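PDB 3D9Y: profilin, which binds monomeric actin, hindering its polymerization at high concentration and promoting it at low, binds PIP2, and is essential for cytokinesis in fission yeast. Local coordinates for residues A[3-7]-A[31-35]; A[17-23]-A[97-103]; A[37-43]-A[63-67]; A[76-80]-A[116-120]. All blocks are in the same frame, centred on the assembly; numbering follows the deposited sequence.

Interaction 1 of 4, residues A[3-7]-A[31-35]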
loop_
_atom_site.group_PDB
_atom_site.type_symbol
_atom_site.label_atom_id
_atom_site.label_comp_id
_atom_site.label_asym_id
_atom_site.label_seq_id
_atom_site.Cartn_x
_atom_site.Cartn_y
_atom_site.Cartn_z
ATOM N N TRP A 3 4.548 1.907 14.776
ATOM C CA TRP A 3 4.149 1.767 13.378
ATOM C C TRP A 3 5.005 2.626 12.452
ATOM O O TRP A 3 5.287 2.206 11.331
ATOM C CB TRP A 3 2.660 2.069 13.196
ATOM C CG TRP A 3 1.812 1.022 13.830
ATOM C CD1 TRP A 3 1.116 1.128 14.991
ATOM C CD2 TRP A 3 1.610 -0.316 13.361
ATOM N NE1 TRP A 3 0.473 -0.051 15.270
ATOM C CE2 TRP A 3 0.754 -0.955 14.281
ATOM C CE3 TRP A 3 2.054 -1.029 12.246
ATOM C CZ2 TRP A 3 0.342 -2.280 14.127
ATOM C CZ3 TRP A 3 1.642 -2.346 12.089
ATOM C CH2 TRP A 3 0.792 -2.957 13.022
ATOM N N GLN A 4 5.416 3.813 12.910
ATOM C CA GLN A 4 6.281 4.676 12.095
ATOM C C GLN A 4 7.601 3.981 11.752
ATOM O O GLN A 4 8.148 4.190 10.676
ATOM C CB GLN A 4 6.547 6.021 12.780
ATOM C CG GLN A 4 7.246 7.049 11.877
ATOM C CD GLN A 4 6.438 7.380 10.622
ATOM O OE1 GLN A 4 5.221 7.494 10.673
ATOM N NE2 GLN A 4 7.120 7.535 9.493
ATOM N N ALA A 5 8.106 3.160 12.669
ATOM C CA ALA A 5 9.353 2.431 12.444
ATOM C C ALA A 5 9.211 1.410 11.323
ATOM O O ALA A 5 10.169 1.124 10.613
ATOM C CB ALA A 5 9.790 1.745 13.699
ATOM N N TYR A 6 8.025 0.834 11.193
ATOM C CA TYR A 6 7.745 -0.054 10.071
ATOM C C TYR A 6 7.859 0.706 8.744
ATOM O O TYR A 6 8.407 0.199 7.770
ATOM C CB TYR A 6 6.367 -0.718 10.236
ATOM C CG TYR A 6 6.391 -1.943 11.121
ATOM C CD1 TYR A 6 6.637 -3.199 10.587
ATOM C CD2 TYR A 6 6.159 -1.850 12.489
ATOM C CE1 TYR A 6 6.664 -4.330 11.391
ATOM C CE2 TYR A 6 6.178 -2.975 13.302
ATOM C CZ TYR A 6 6.437 -4.211 12.746
ATOM O OH TYR A 6 6.456 -5.334 13.537
ATOM N N VAL A 7 7.361 1.933 8.706
ATOM C CA VAL A 7 7.451 2.743 7.495
ATOM C C VAL A 7 8.902 3.138 7.202
ATOM O O VAL A 7 9.417 2.891 6.107
ATOM C CB VAL A 7 6.547 4.003 7.598
ATOM C CG1 VAL A 7 6.901 5.022 6.524
ATOM C CG2 VAL A 7 5.089 3.600 7.499
ATOM N N TRP A 31 -2.301 4.634 10.593
ATOM C CA TRP A 31 -1.473 4.321 11.753
ATOM C C TRP A 31 -0.050 4.881 11.655
ATOM O O TRP A 31 0.568 5.174 12.683
ATOM C CB TRP A 31 -1.421 2.809 11.977
ATOM C CG TRP A 31 -2.750 2.169 12.307
ATOM C CD1 TRP A 31 -3.932 2.799 12.595
ATOM C CD2 TRP A 31 -3.003 0.771 12.432
ATOM N NE1 TRP A 31 -4.909 1.868 12.862
ATOM C CE2 TRP A 31 -4.360 0.616 12.771
ATOM C CE3 TRP A 31 -2.210 -0.371 12.279
ATOM C CZ2 TRP A 31 -4.941 -0.638 12.963
ATOM C CZ3 TRP A 31 -2.788 -1.610 12.469
ATOM C CH2 TRP A 31 -4.138 -1.735 12.802
ATOM N N ALA A 32 0.467 5.021 10.434
ATOM C CA ALA A 32 1.805 5.579 10.190
ATOM C C ALA A 32 1.953 6.010 8.731
ATOM O O ALA A 32 1.310 5.458 7.854
ATOM C CB ALA A 32 2.857 4.563 10.519
ATOM N N ALA A 33 2.834 6.968 8.466
ATOM C CA ALA A 33 3.030 7.463 7.102
ATOM C C ALA A 33 4.345 8.214 6.994
ATOM O O ALA A 33 4.800 8.798 7.972
ATOM C CB ALA A 33 1.877 8.353 6.691
ATOM N N SER A 34 4.950 8.177 5.809
ATOM C CA SER A 34 6.153 8.940 5.512
ATOM C C SER A 34 5.828 10.402 5.191
ATOM O O SER A 34 4.672 10.758 4.972
ATOM C CB SER A 34 6.935 8.300 4.361
ATOM O OG SER A 34 6.167 8.205 3.182
ATOM N N ALA A 35 6.870 11.234 5.169
ATOM C CA ALA A 35 6.723 12.679 4.996
ATOM C C ALA A 35 6.179 13.040 3.629
ATOM O O ALA A 35 6.804 12.691 2.596
ATOM C CB ALA A 35 8.063 13.370 5.207
#
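Ala33 O accepts from NE2 of Gln4 at 3.0 Å, while OE1 of the same amide accepts from Ala33 N at 3.3 Å. A primary amide can thus serve both polar groups of one strand residue, and here the shorter bond is the more bent, 139° against 155°. The carbonyl oxygen lies close to the plane of the Gln4 amide, yet NE2 stands well above the carbonyl plane of Ala33 and so misses the lone pairs. OE1 of Gln4 and Ala33 O, both acceptors, lie 3.0 Å apart without bonding. A bend at chi2 folds the Gln4 amide back onto the strand; NE2 has a further acceptor in Asp8.

Beside this polar clasp the surfaces are apolar. The methyl of Ala32 points at the helix and meets CB of Trp3 at 3.7 Å and CG2 of Val7 at 3.9 Å, while CG1 of Val7 reaches Ser34. Trp3 and Trp31 run side by side in the same direction. CE3 and CZ3 of Trp31 lie over one face of the Trp3 indole, CZ3 being 3.6 Å from CZ2 of Trp3, with the planes inclined at 47°. Paired N- and C-terminal helices on one face of the sheet are characteristic of profilins, and Trp3, Tyr6 and Trp31 lie where profilins bind proline-rich ligands, so the contact probably shapes that surface. Helix 3-12 lies here over the outermost strand 30-33, which pairs with strand 19-24; there two residues, Trp31 and Ala32, sit against the single residue Ile22 in a classic beta bulge, and Tyr6 turns to helix 108-125.

Interaction 2 of 4, residues A[17-23]-A[97-103]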
loop_
_atom_site.group_PDB
_atom_site.type_symbol
_atom_site.label_atom_id
_atom_site.label_comp_id
_atom_site.label_asym_id
_atom_site.label_seq_id
_atom_site.Cartn_x
_atom_site.Cartn_y
_atom_site.Cartn_z
ATOM N N ILE A 17 11.705 1.472 -1.821
ATOM C CA ILE A 17 10.381 2.029 -1.621
ATOM C C ILE A 17 10.584 3.427 -1.092
ATOM O O ILE A 17 11.195 3.590 -0.050
ATOM C CB ILE A 17 9.595 1.194 -0.610
ATOM C CG1 ILE A 17 9.240 -0.158 -1.244
ATOM C CG2 ILE A 17 8.335 1.934 -0.137
ATOM C CD1 ILE A 17 8.768 -1.219 -0.256
ATOM N N ASP A 18 10.084 4.424 -1.815
ATOM C CA ASP A 18 10.443 5.820 -1.527
ATOM C C ASP A 18 9.382 6.585 -0.724
ATOM O O ASP A 18 9.694 7.611 -0.105
ATOM C CB ASP A 18 10.864 6.563 -2.809
ATOM C CG ASP A 18 9.742 6.714 -3.812
ATOM O OD1 ASP A 18 8.743 5.990 -3.706
ATOM O OD2 ASP A 18 9.859 7.567 -4.717
ATOM N N ARG A 19 8.149 6.073 -0.699
ATOM C CA ARG A 19 7.095 6.594 0.187
ATOM C C ARG A 19 6.261 5.419 0.679
ATOM O O ARG A 19 6.144 4.405 -0.017
ATOM C CB ARG A 19 6.181 7.614 -0.520
ATOM C CG ARG A 19 6.835 8.483 -1.592
ATOM C CD ARG A 19 5.873 9.559 -2.097
ATOM N NE ARG A 19 5.918 10.763 -1.268
ATOM C CZ ARG A 19 5.042 11.769 -1.331
ATOM N NH1 ARG A 19 4.027 11.750 -2.191
ATOM N NH2 ARG A 19 5.189 12.812 -0.525
ATOM N N ALA A 20 5.689 5.548 1.873
ATOM C CA ALA A 20 4.884 4.462 2.440
ATOM C C ALA A 20 3.916 4.927 3.521
ATOM O O ALA A 20 4.089 5.997 4.129
ATOM C CB ALA A 20 5.783 3.347 2.979
ATOM N N ALA A 21 2.894 4.103 3.742
ATOM C CA ALA A 21 1.920 4.326 4.789
ATOM C C ALA A 21 1.375 3.003 5.308
ATOM O O ALA A 21 1.454 1.970 4.633
ATOM C CB ALA A 21 0.794 5.216 4.281
ATOM N N ILE A 22 0.857 3.034 6.534
ATOM C CA ILE A 22 0.175 1.881 7.119
ATOM C C ILE A 22 -1.170 2.372 7.635
ATOM O O ILE A 22 -1.232 3.346 8.368
ATOM C CB ILE A 22 0.982 1.238 8.256
ATOM C CG1 ILE A 22 2.347 0.782 7.716
ATOM C CG2 ILE A 22 0.191 0.075 8.881
ATOM C CD1 ILE A 22 3.317 0.297 8.758
ATOM N N VAL A 23 -2.243 1.704 7.216
ATOM C CA VAL A 23 -3.606 2.158 7.502
ATOM C C VAL A 23 -4.466 1.004 8.019
ATOM O O VAL A 23 -4.142 -0.157 7.810
ATOM C CB VAL A 23 -4.251 2.804 6.240
ATOM C CG1 VAL A 23 -3.382 3.938 5.708
ATOM C CG2 VAL A 23 -4.465 1.794 5.156
ATOM N N ILE A 97 -3.544 -2.355 6.212
ATOM C CA ILE A 97 -3.104 -2.334 4.823
ATOM C C ILE A 97 -1.770 -1.590 4.736
ATOM O O ILE A 97 -1.669 -0.447 5.170
ATOM C CB ILE A 97 -4.108 -1.606 3.909
ATOM C CG1 ILE A 97 -5.500 -2.239 3.999
ATOM C CG2 ILE A 97 -3.601 -1.595 2.471
ATOM C CD1 ILE A 97 -6.623 -1.299 3.593
ATOM N N LEU A 98 -0.761 -2.246 4.168
ATOM C CA LEU A 98 0.521 -1.609 3.884
ATOM C C LEU A 98 0.428 -0.960 2.499
ATOM O O LEU A 98 -0.080 -1.575 1.571
ATOM C CB LEU A 98 1.631 -2.651 3.884
ATOM C CG LEU A 98 1.774 -3.527 5.130
ATOM C CD1 LEU A 98 2.983 -4.427 4.995
ATOM C CD2 LEU A 98 1.872 -2.695 6.378
ATOM N N VAL A 99 0.876 0.284 2.398
ATOM C CA VAL A 99 0.909 1.022 1.143
ATOM C C VAL A 99 2.358 1.437 0.840
ATOM O O VAL A 99 2.939 2.232 1.586
ATOM C CB VAL A 99 0.027 2.264 1.246
ATOM C CG1 VAL A 99 0.021 3.040 -0.049
ATOM C CG2 VAL A 99 -1.402 1.876 1.638
ATOM N N SER A 100 2.908 0.932 -0.265
ATOM C CA SER A 100 4.296 1.220 -0.693
ATOM C C SER A 100 4.365 1.838 -2.095
ATOM O O SER A 100 3.872 1.250 -3.038
ATOM C CB SER A 100 5.107 -0.086 -0.699
ATOM O OG SER A 100 5.351 -0.556 0.623
ATOM N N HIS A 101 4.979 3.013 -2.217
ATOM C CA HIS A 101 5.281 3.634 -3.514
ATOM C C HIS A 101 6.727 3.308 -3.897
ATOM O O HIS A 101 7.612 3.347 -3.035
ATOM C CB HIS A 101 5.093 5.162 -3.412
ATOM C CG HIS A 101 5.295 5.895 -4.701
ATOM N ND1 HIS A 101 4.246 6.353 -5.474
ATOM C CD2 HIS A 101 6.425 6.280 -5.341
ATOM C CE1 HIS A 101 4.723 6.975 -6.536
ATOM N NE2 HIS A 101 6.042 6.941 -6.481
ATOM N N TYR A 102 6.971 3.005 -5.171
ATOM C CA TYR A 102 8.322 2.775 -5.684
ATOM C C TYR A 102 8.644 3.640 -6.918
ATOM O O TYR A 102 7.762 3.920 -7.732
ATOM C CB TYR A 102 8.546 1.283 -5.974
ATOM C CG TYR A 102 7.666 0.706 -7.070
ATOM C CD1 TYR A 102 8.116 0.654 -8.378
ATOM C CD2 TYR A 102 6.398 0.194 -6.792
ATOM C CE1 TYR A 102 7.335 0.135 -9.397
ATOM C CE2 TYR A 102 5.610 -0.339 -7.809
ATOM C CZ TYR A 102 6.091 -0.366 -9.109
ATOM O OH TYR A 102 5.337 -0.870 -10.146
ATOM N N PRO A 103 9.906 4.101 -7.038
ATOM C CA PRO A 103 10.378 4.883 -8.183
ATOM C C PRO A 103 10.768 4.039 -9.396
ATOM O O PRO A 103 10.780 2.814 -9.320
ATOM C CB PRO A 103 11.622 5.567 -7.621
ATOM C CG PRO A 103 12.170 4.569 -6.684
ATOM C CD PRO A 103 10.971 3.949 -6.027
#
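Strands 19-23 and 97-102 run antiparallel, their axes 4.8 Å apart at closest and 172° between their directions. Val23 with Ile97 and Ala21 with Val99 are hydrogen-bonded pairs, each closed by two backbone bonds; at the first, Ile97 N reaches Val23 O at 2.8 Å. Non-hydrogen-bonded pairs, Ile22 with Leu98 and Ala20 with Ser100, alternate with these; CA of Ala20 lies 3.1 Å from Val99 O in a CA-H...O contact. The pair Arg19 with His101 is closed on one side by His101 N and Arg19 O. Its other bond has slipped by a residue, for His101 O accepts from Asp18 N at 3.0 Å, as the chain enters the strand.

Through the paired residues, side chains alternate between the two faces. On the one carrying Ile22 and Leu98 these two lie alongside each other, CG1 of Ile22 being 3.8 Å from CD2 of Leu98, and CD1 of Ile17 rests on Ser100, whose OG bonds to Thr115. On the other, Val23 crosses Ile97: with CG1 anti to the carbonyl carbon (chi1 -55°), CG2 falls between the backbone N and the carbonyl carbon, 3.6 Å from CB of Ile97. Arg19 and His101 point the same way, guanidinium and imidazole nearly perpendicular.

These are interior strands of the profilin sheet, flanked by 30-33 and 86-92. Helices 3-12 and 108-125 cover the Ile22 face, whereas Phe37 and Leu39 pack on the opposite one.

Interaction 3 of 4, residues A[37-43]-A[63-67]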
loop_
_atom_site.group_PDB
_atom_site.type_symbol
_atom_site.label_atom_id
_atom_site.label_comp_id
_atom_site.label_asym_id
_atom_site.label_seq_id
_atom_site.Cartn_x
_atom_site.Cartn_y
_atom_site.Cartn_z
ATOM N N PHE A 37 3.330 12.063 2.325
ATOM C CA PHE A 37 2.483 11.013 1.783
ATOM C C PHE A 37 1.156 10.961 2.549
ATOM O O PHE A 37 0.855 10.015 3.310
ATOM C CB PHE A 37 3.244 9.677 1.821
ATOM C CG PHE A 37 2.720 8.637 0.866
ATOM C CD1 PHE A 37 2.445 7.351 1.313
ATOM C CD2 PHE A 37 2.540 8.925 -0.477
ATOM C CE1 PHE A 37 1.966 6.376 0.435
ATOM C CE2 PHE A 37 2.056 7.963 -1.358
ATOM C CZ PHE A 37 1.775 6.684 -0.900
ATOM N N ASN A 38 0.359 12.007 2.333
ATOM C CA ASN A 38 -0.884 12.195 3.080
ATOM C C ASN A 38 -2.088 11.528 2.423
ATOM O O ASN A 38 -2.553 11.958 1.364
ATOM C CB ASN A 38 -1.138 13.692 3.283
ATOM C CG ASN A 38 0.029 14.394 3.954
ATOM O OD1 ASN A 38 0.859 13.758 4.603
ATOM N ND2 ASN A 38 0.105 15.708 3.791
ATOM N N LEU A 39 -2.589 10.472 3.068
ATOM C CA LEU A 39 -3.783 9.759 2.607
ATOM C C LEU A 39 -5.023 10.250 3.354
ATOM O O LEU A 39 -5.051 10.269 4.582
ATOM C CB LEU A 39 -3.629 8.256 2.827
ATOM C CG LEU A 39 -2.330 7.595 2.358
ATOM C CD1 LEU A 39 -2.428 6.103 2.578
ATOM C CD2 LEU A 39 -2.033 7.905 0.903
ATOM N N SER A 40 -6.052 10.631 2.612
ATOM C CA SER A 40 -7.272 11.182 3.208
ATOM C C SER A 40 -8.216 10.081 3.697
ATOM O O SER A 40 -8.140 8.947 3.213
ATOM C CB SER A 40 -7.988 12.065 2.193
ATOM O OG SER A 40 -8.462 11.305 1.096
ATOM N N PRO A 41 -9.122 10.413 4.647
ATOM C CA PRO A 41 -10.126 9.449 5.113
ATOM C C PRO A 41 -10.877 8.805 3.963
ATOM O O PRO A 41 -11.110 7.594 3.961
ATOM C CB PRO A 41 -11.080 10.311 5.941
ATOM C CG PRO A 41 -10.232 11.418 6.448
ATOM C CD PRO A 41 -9.259 11.711 5.341
ATOM N N GLN A 42 -11.234 9.624 2.983
ATOM C CA GLN A 42 -11.997 9.169 1.837
ATOM C C GLN A 42 -11.177 8.172 1.012
ATOM O O GLN A 42 -11.701 7.149 0.558
ATOM C CB GLN A 42 -12.433 10.367 0.988
ATOM C CG GLN A 42 -13.503 11.272 1.658
ATOM C CD GLN A 42 -12.948 12.332 2.621
ATOM O OE1 GLN A 42 -11.745 12.422 2.864
ATOM N NE2 GLN A 42 -13.846 13.143 3.177
ATOM N N GLU A 43 -9.890 8.468 0.843
ATOM C CA GLU A 43 -8.976 7.575 0.124
ATOM C C GLU A 43 -8.815 6.216 0.814
ATOM O O GLU A 43 -8.923 5.176 0.160
ATOM C CB GLU A 43 -7.611 8.246 -0.084
ATOM C CG GLU A 43 -7.622 9.302 -1.196
ATOM C CD GLU A 43 -6.335 10.122 -1.261
ATOM O OE1 GLU A 43 -5.531 10.062 -0.314
ATOM O OE2 GLU A 43 -6.148 10.839 -2.269
ATOM N N ILE A 63 -6.685 5.538 -6.053
ATOM C CA ILE A 63 -6.473 6.956 -5.754
ATOM C C ILE A 63 -5.874 7.113 -4.362
ATOM O O ILE A 63 -6.540 6.837 -3.365
ATOM C CB ILE A 63 -7.780 7.779 -5.848
ATOM C CG1 ILE A 63 -8.475 7.524 -7.198
ATOM C CG2 ILE A 63 -7.476 9.260 -5.666
ATOM C CD1 ILE A 63 -9.606 8.485 -7.534
ATOM N N LEU A 64 -4.614 7.545 -4.301
ATOM C CA LEU A 64 -3.920 7.768 -3.023
ATOM C C LEU A 64 -2.993 8.984 -3.120
ATOM O O LEU A 64 -2.323 9.187 -4.137
ATOM C CB LEU A 64 -3.112 6.533 -2.620
ATOM C CG LEU A 64 -3.869 5.205 -2.482
ATOM C CD1 LEU A 64 -2.932 4.036 -2.615
ATOM C CD2 LEU A 64 -4.617 5.137 -1.168
ATOM N N ALA A 65 -2.966 9.785 -2.056
ATOM C CA ALA A 65 -2.191 11.023 -2.021
ATOM C C ALA A 65 -2.473 11.887 -3.250
ATOM O O ALA A 65 -1.558 12.410 -3.883
ATOM C CB ALA A 65 -0.699 10.716 -1.900
ATOM N N GLY A 66 -3.752 12.020 -3.590
ATOM C CA GLY A 66 -4.173 12.900 -4.675
ATOM C C GLY A 66 -3.749 12.451 -6.064
ATOM O O GLY A 66 -3.791 13.236 -7.008
ATOM N N GLN A 67 -3.367 11.183 -6.194
ATOM C CA GLN A 67 -2.863 10.628 -7.444
ATOM C C GLN A 67 -3.666 9.390 -7.829
ATOM O O GLN A 67 -3.957 8.566 -6.968
ATOM C CB GLN A 67 -1.406 10.225 -7.256
ATOM C CG GLN A 67 -0.650 9.964 -8.539
ATOM C CD GLN A 67 0.058 11.196 -9.064
ATOM O OE1 GLN A 67 1.210 11.121 -9.494
ATOM N NE2 GLN A 67 -0.617 12.339 -9.021
HETATM O O HOH W 1 -8.673 5.332 -2.498
#
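Hydrogen bonds to the carboxylate of Glu43 dominate this contact. OE2 accepts from Gly66 N at 3.0 Å on its syn side, close to the carboxylate plane and nearly straight at 165°. OE1 takes two backbone donors, Ala65 N at 3.1 Å and Ser40 N at 3.0 Å, which arrive from opposite faces of that plane. Three N-H groups therefore hold the carboxylate's rotation, and their dipoles would be expected to stabilise its negative charge. The chain gets there extended beyond CG (chi2 171°), with CG passing 3.5 Å from Ile63 O.

In turn OG of Ser40 accepts from Glu43 N, so the two residues form a capping box at the start of helix 41-52. The amides of Ala65 and Gly66 belong to the type I' turn from Leu64 to Gln67, the hairpin that joins edge strand 62-64 to strand 67-74, so the same carboxylate that caps helix 41-52 also holds the turn at the edge of the profilin sheet.

One water bridges the backbones, donating to both Glu43 O and Ile63 O. A CA-H...O contact runs from Ala65 CA to Asn38 O.

The apolar contacts lie beside the turn. CD2 of Leu39 meets CB of Leu64 at 3.9 Å, the two side chains crossing at a slant, and CE2 of Phe37 touches the methyl of Ala65 at the same separation. Phe37 and Leu64 both continue inward to Ile88 and Val99.

Interaction 4 of 4, residues A[76-80]-A[116-120]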
loop_
_atom_site.group_PDB
_atom_site.type_symbol
_atom_site.label_atom_id
_atom_site.label_comp_id
_atom_site.label_asym_id
_atom_site.label_seq_id
_atom_site.Cartn_x
_atom_site.Cartn_y
_atom_site.Cartn_z
ATOM N N GLY A 76 -8.030 -10.259 -3.240
ATOM C CA GLY A 76 -8.469 -10.047 -1.859
ATOM C C GLY A 76 -7.417 -9.547 -0.896
ATOM O O GLY A 76 -7.747 -9.015 0.177
ATOM N N ARG A 77 -6.151 -9.766 -1.223
ATOM C CA ARG A 77 -5.048 -9.370 -0.350
ATOM C C ARG A 77 -4.106 -8.325 -0.965
ATOM O O ARG A 77 -3.381 -7.643 -0.246
ATOM C CB ARG A 77 -4.234 -10.615 0.024
ATOM C CG ARG A 77 -2.792 -10.308 0.354
ATOM C CD ARG A 77 -2.013 -11.484 0.813
ATOM N NE ARG A 77 -1.092 -11.065 1.860
ATOM C CZ ARG A 77 -1.364 -11.119 3.163
ATOM N NH1 ARG A 77 -2.547 -11.542 3.608
ATOM N NH2 ARG A 77 -0.451 -10.724 4.032
ATOM N N SER A 78 -4.127 -8.192 -2.284
ATOM C CA SER A 78 -3.116 -7.415 -3.004
ATOM C C SER A 78 -3.768 -6.540 -4.079
ATOM O O SER A 78 -4.552 -7.044 -4.890
ATOM C CB SER A 78 -2.113 -8.375 -3.656
ATOM O OG SER A 78 -1.500 -9.226 -2.704
ATOM N N ILE A 79 -3.476 -5.236 -4.040
ATOM C CA ILE A 79 -3.914 -4.255 -5.055
ATOM C C ILE A 79 -2.682 -3.463 -5.480
ATOM O O ILE A 79 -2.070 -2.791 -4.657
ATOM C CB ILE A 79 -4.974 -3.301 -4.497
ATOM C CG1 ILE A 79 -6.269 -4.069 -4.214
ATOM C CG2 ILE A 79 -5.242 -2.134 -5.490
ATOM C CD1 ILE A 79 -7.307 -3.296 -3.453
ATOM N N TYR A 80 -2.287 -3.606 -6.741
ATOM C CA TYR A 80 -1.069 -2.984 -7.261
ATOM C C TYR A 80 -1.461 -2.031 -8.385
ATOM O O TYR A 80 -2.362 -2.328 -9.166
ATOM C CB TYR A 80 -0.101 -3.983 -7.879
ATOM C CG TYR A 80 0.413 -5.132 -7.031
ATOM C CD1 TYR A 80 0.216 -5.194 -5.650
ATOM C CD2 TYR A 80 1.108 -6.165 -7.634
ATOM C CE1 TYR A 80 0.708 -6.271 -4.890
ATOM C CE2 TYR A 80 1.596 -7.244 -6.896
ATOM C CZ TYR A 80 1.397 -7.291 -5.521
ATOM O OH TYR A 80 1.884 -8.354 -4.795
ATOM N N GLU A 116 4.824 -7.498 0.423
ATOM C CA GLU A 116 4.120 -8.764 0.720
ATOM C C GLU A 116 4.771 -9.510 1.889
ATOM O O GLU A 116 4.091 -10.113 2.694
ATOM C CB GLU A 116 4.076 -9.669 -0.512
ATOM C CG GLU A 116 3.231 -9.107 -1.677
ATOM C CD GLU A 116 1.711 -9.333 -1.575
ATOM O OE1 GLU A 116 1.219 -9.927 -0.591
ATOM O OE2 GLU A 116 0.991 -8.905 -2.521
ATOM N N ALA A 117 6.096 -9.486 1.948
ATOM C CA ALA A 117 6.834 -10.168 3.013
ATOM C C ALA A 117 6.570 -9.507 4.355
ATOM O O ALA A 117 6.323 -10.202 5.352
ATOM C CB ALA A 117 8.316 -10.177 2.695
ATOM N N LEU A 118 6.596 -8.174 4.395
ATOM C CA LEU A 118 6.286 -7.452 5.629
ATOM C C LEU A 118 4.845 -7.744 6.076
ATOM O O LEU A 118 4.577 -7.869 7.255
ATOM C CB LEU A 118 6.520 -5.940 5.476
ATOM C CG LEU A 118 6.549 -5.120 6.761
ATOM C CD1 LEU A 118 7.658 -5.605 7.718
ATOM C CD2 LEU A 118 6.682 -3.628 6.461
ATOM N N ALA A 119 3.928 -7.847 5.121
ATOM C CA ALA A 119 2.536 -8.219 5.416
ATOM C C ALA A 119 2.424 -9.624 6.021
ATOM O O ALA A 119 1.747 -9.817 7.030
ATOM C CB ALA A 119 1.697 -8.111 4.158
ATOM N N ASP A 120 3.104 -10.589 5.400
ATOM C CA ASP A 120 3.145 -11.969 5.887
ATOM C C ASP A 120 3.708 -12.049 7.293
ATOM O O ASP A 120 3.199 -12.796 8.120
ATOM C CB ASP A 120 3.986 -12.841 4.958
ATOM C CG ASP A 120 3.272 -13.202 3.679
ATOM O OD1 ASP A 120 2.022 -13.106 3.636
ATOM O OD2 ASP A 120 3.961 -13.605 2.710
HETATM O O HOH W 2 1.434 -11.344 1.727
#
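Arg77 opens the contact by reaching across to helix 116-120, and the Arg77 and Glu116 side chains slide past each other in opposite directions. NE is 3.6 Å from OE1 of Glu116, a long salt bridge in which the oxygen lies at the guanidinium edge, near its plane. OD1 of Asp120 is 3.5 Å from NH2 but lies well out of the guanidinium plane, so no N-H points at it and charge alone links them. NH2 also touches the methyl of Ala119 at 3.4 Å. A water sits among the three charged groups, accepting from NE of Arg77 and lying 2.7 Å from both OE1 of Glu116 and OD1 of Asp120. A bend at chi3 turns the guanidinium toward the helix.

Arg77, Glu116 and Asp120 together make a salt-bridge network, the two acids one helical turn apart. It joins the C-terminal helix 108-125, which in profilins packs on one face of the central sheet, to the start of strand 78-83.

Ser78 comes next, its OG donating to OE2 of Glu116 at 2.5 Å by way of the syn lone pair. Tyr80 OH donates to the same OE2, also at 2.5 Å, from the anti side. Both bonds are very short in the model, and their exact length is doubtful. Two hydroxyls thus clasp one oxygen from either flank while OE1 faces the arginine and the water, which would tend to keep the glutamate ionised. The Tyr80 ring and the carboxylate are inclined at 66°. Ile89 and Ala112 pack against the same ring.

In the fold
From the N terminus, helix 3-12 is the first element, and interaction 1 closes the first loop by bringing it onto edge strand 30-33. Interaction 2 starts inside that loop, on strand 19-24, and ends on strand 96-102, so the two cross; backbone bonds between Ile22 and residues 31 and 32 make them neighbours in the sheet. Interaction 3 follows interaction 1 in series and is nested within interaction 2, tying the start of helix 41-52 to the opposite edge of the sheet. Interaction 4 crosses interaction 2, tying the start of strand 78-83 to helix 108-125, whose Leu118 meets Tyr6 of interaction 1. Interactions 3 and 4 lie on opposite sides of the chain's centre, without touching.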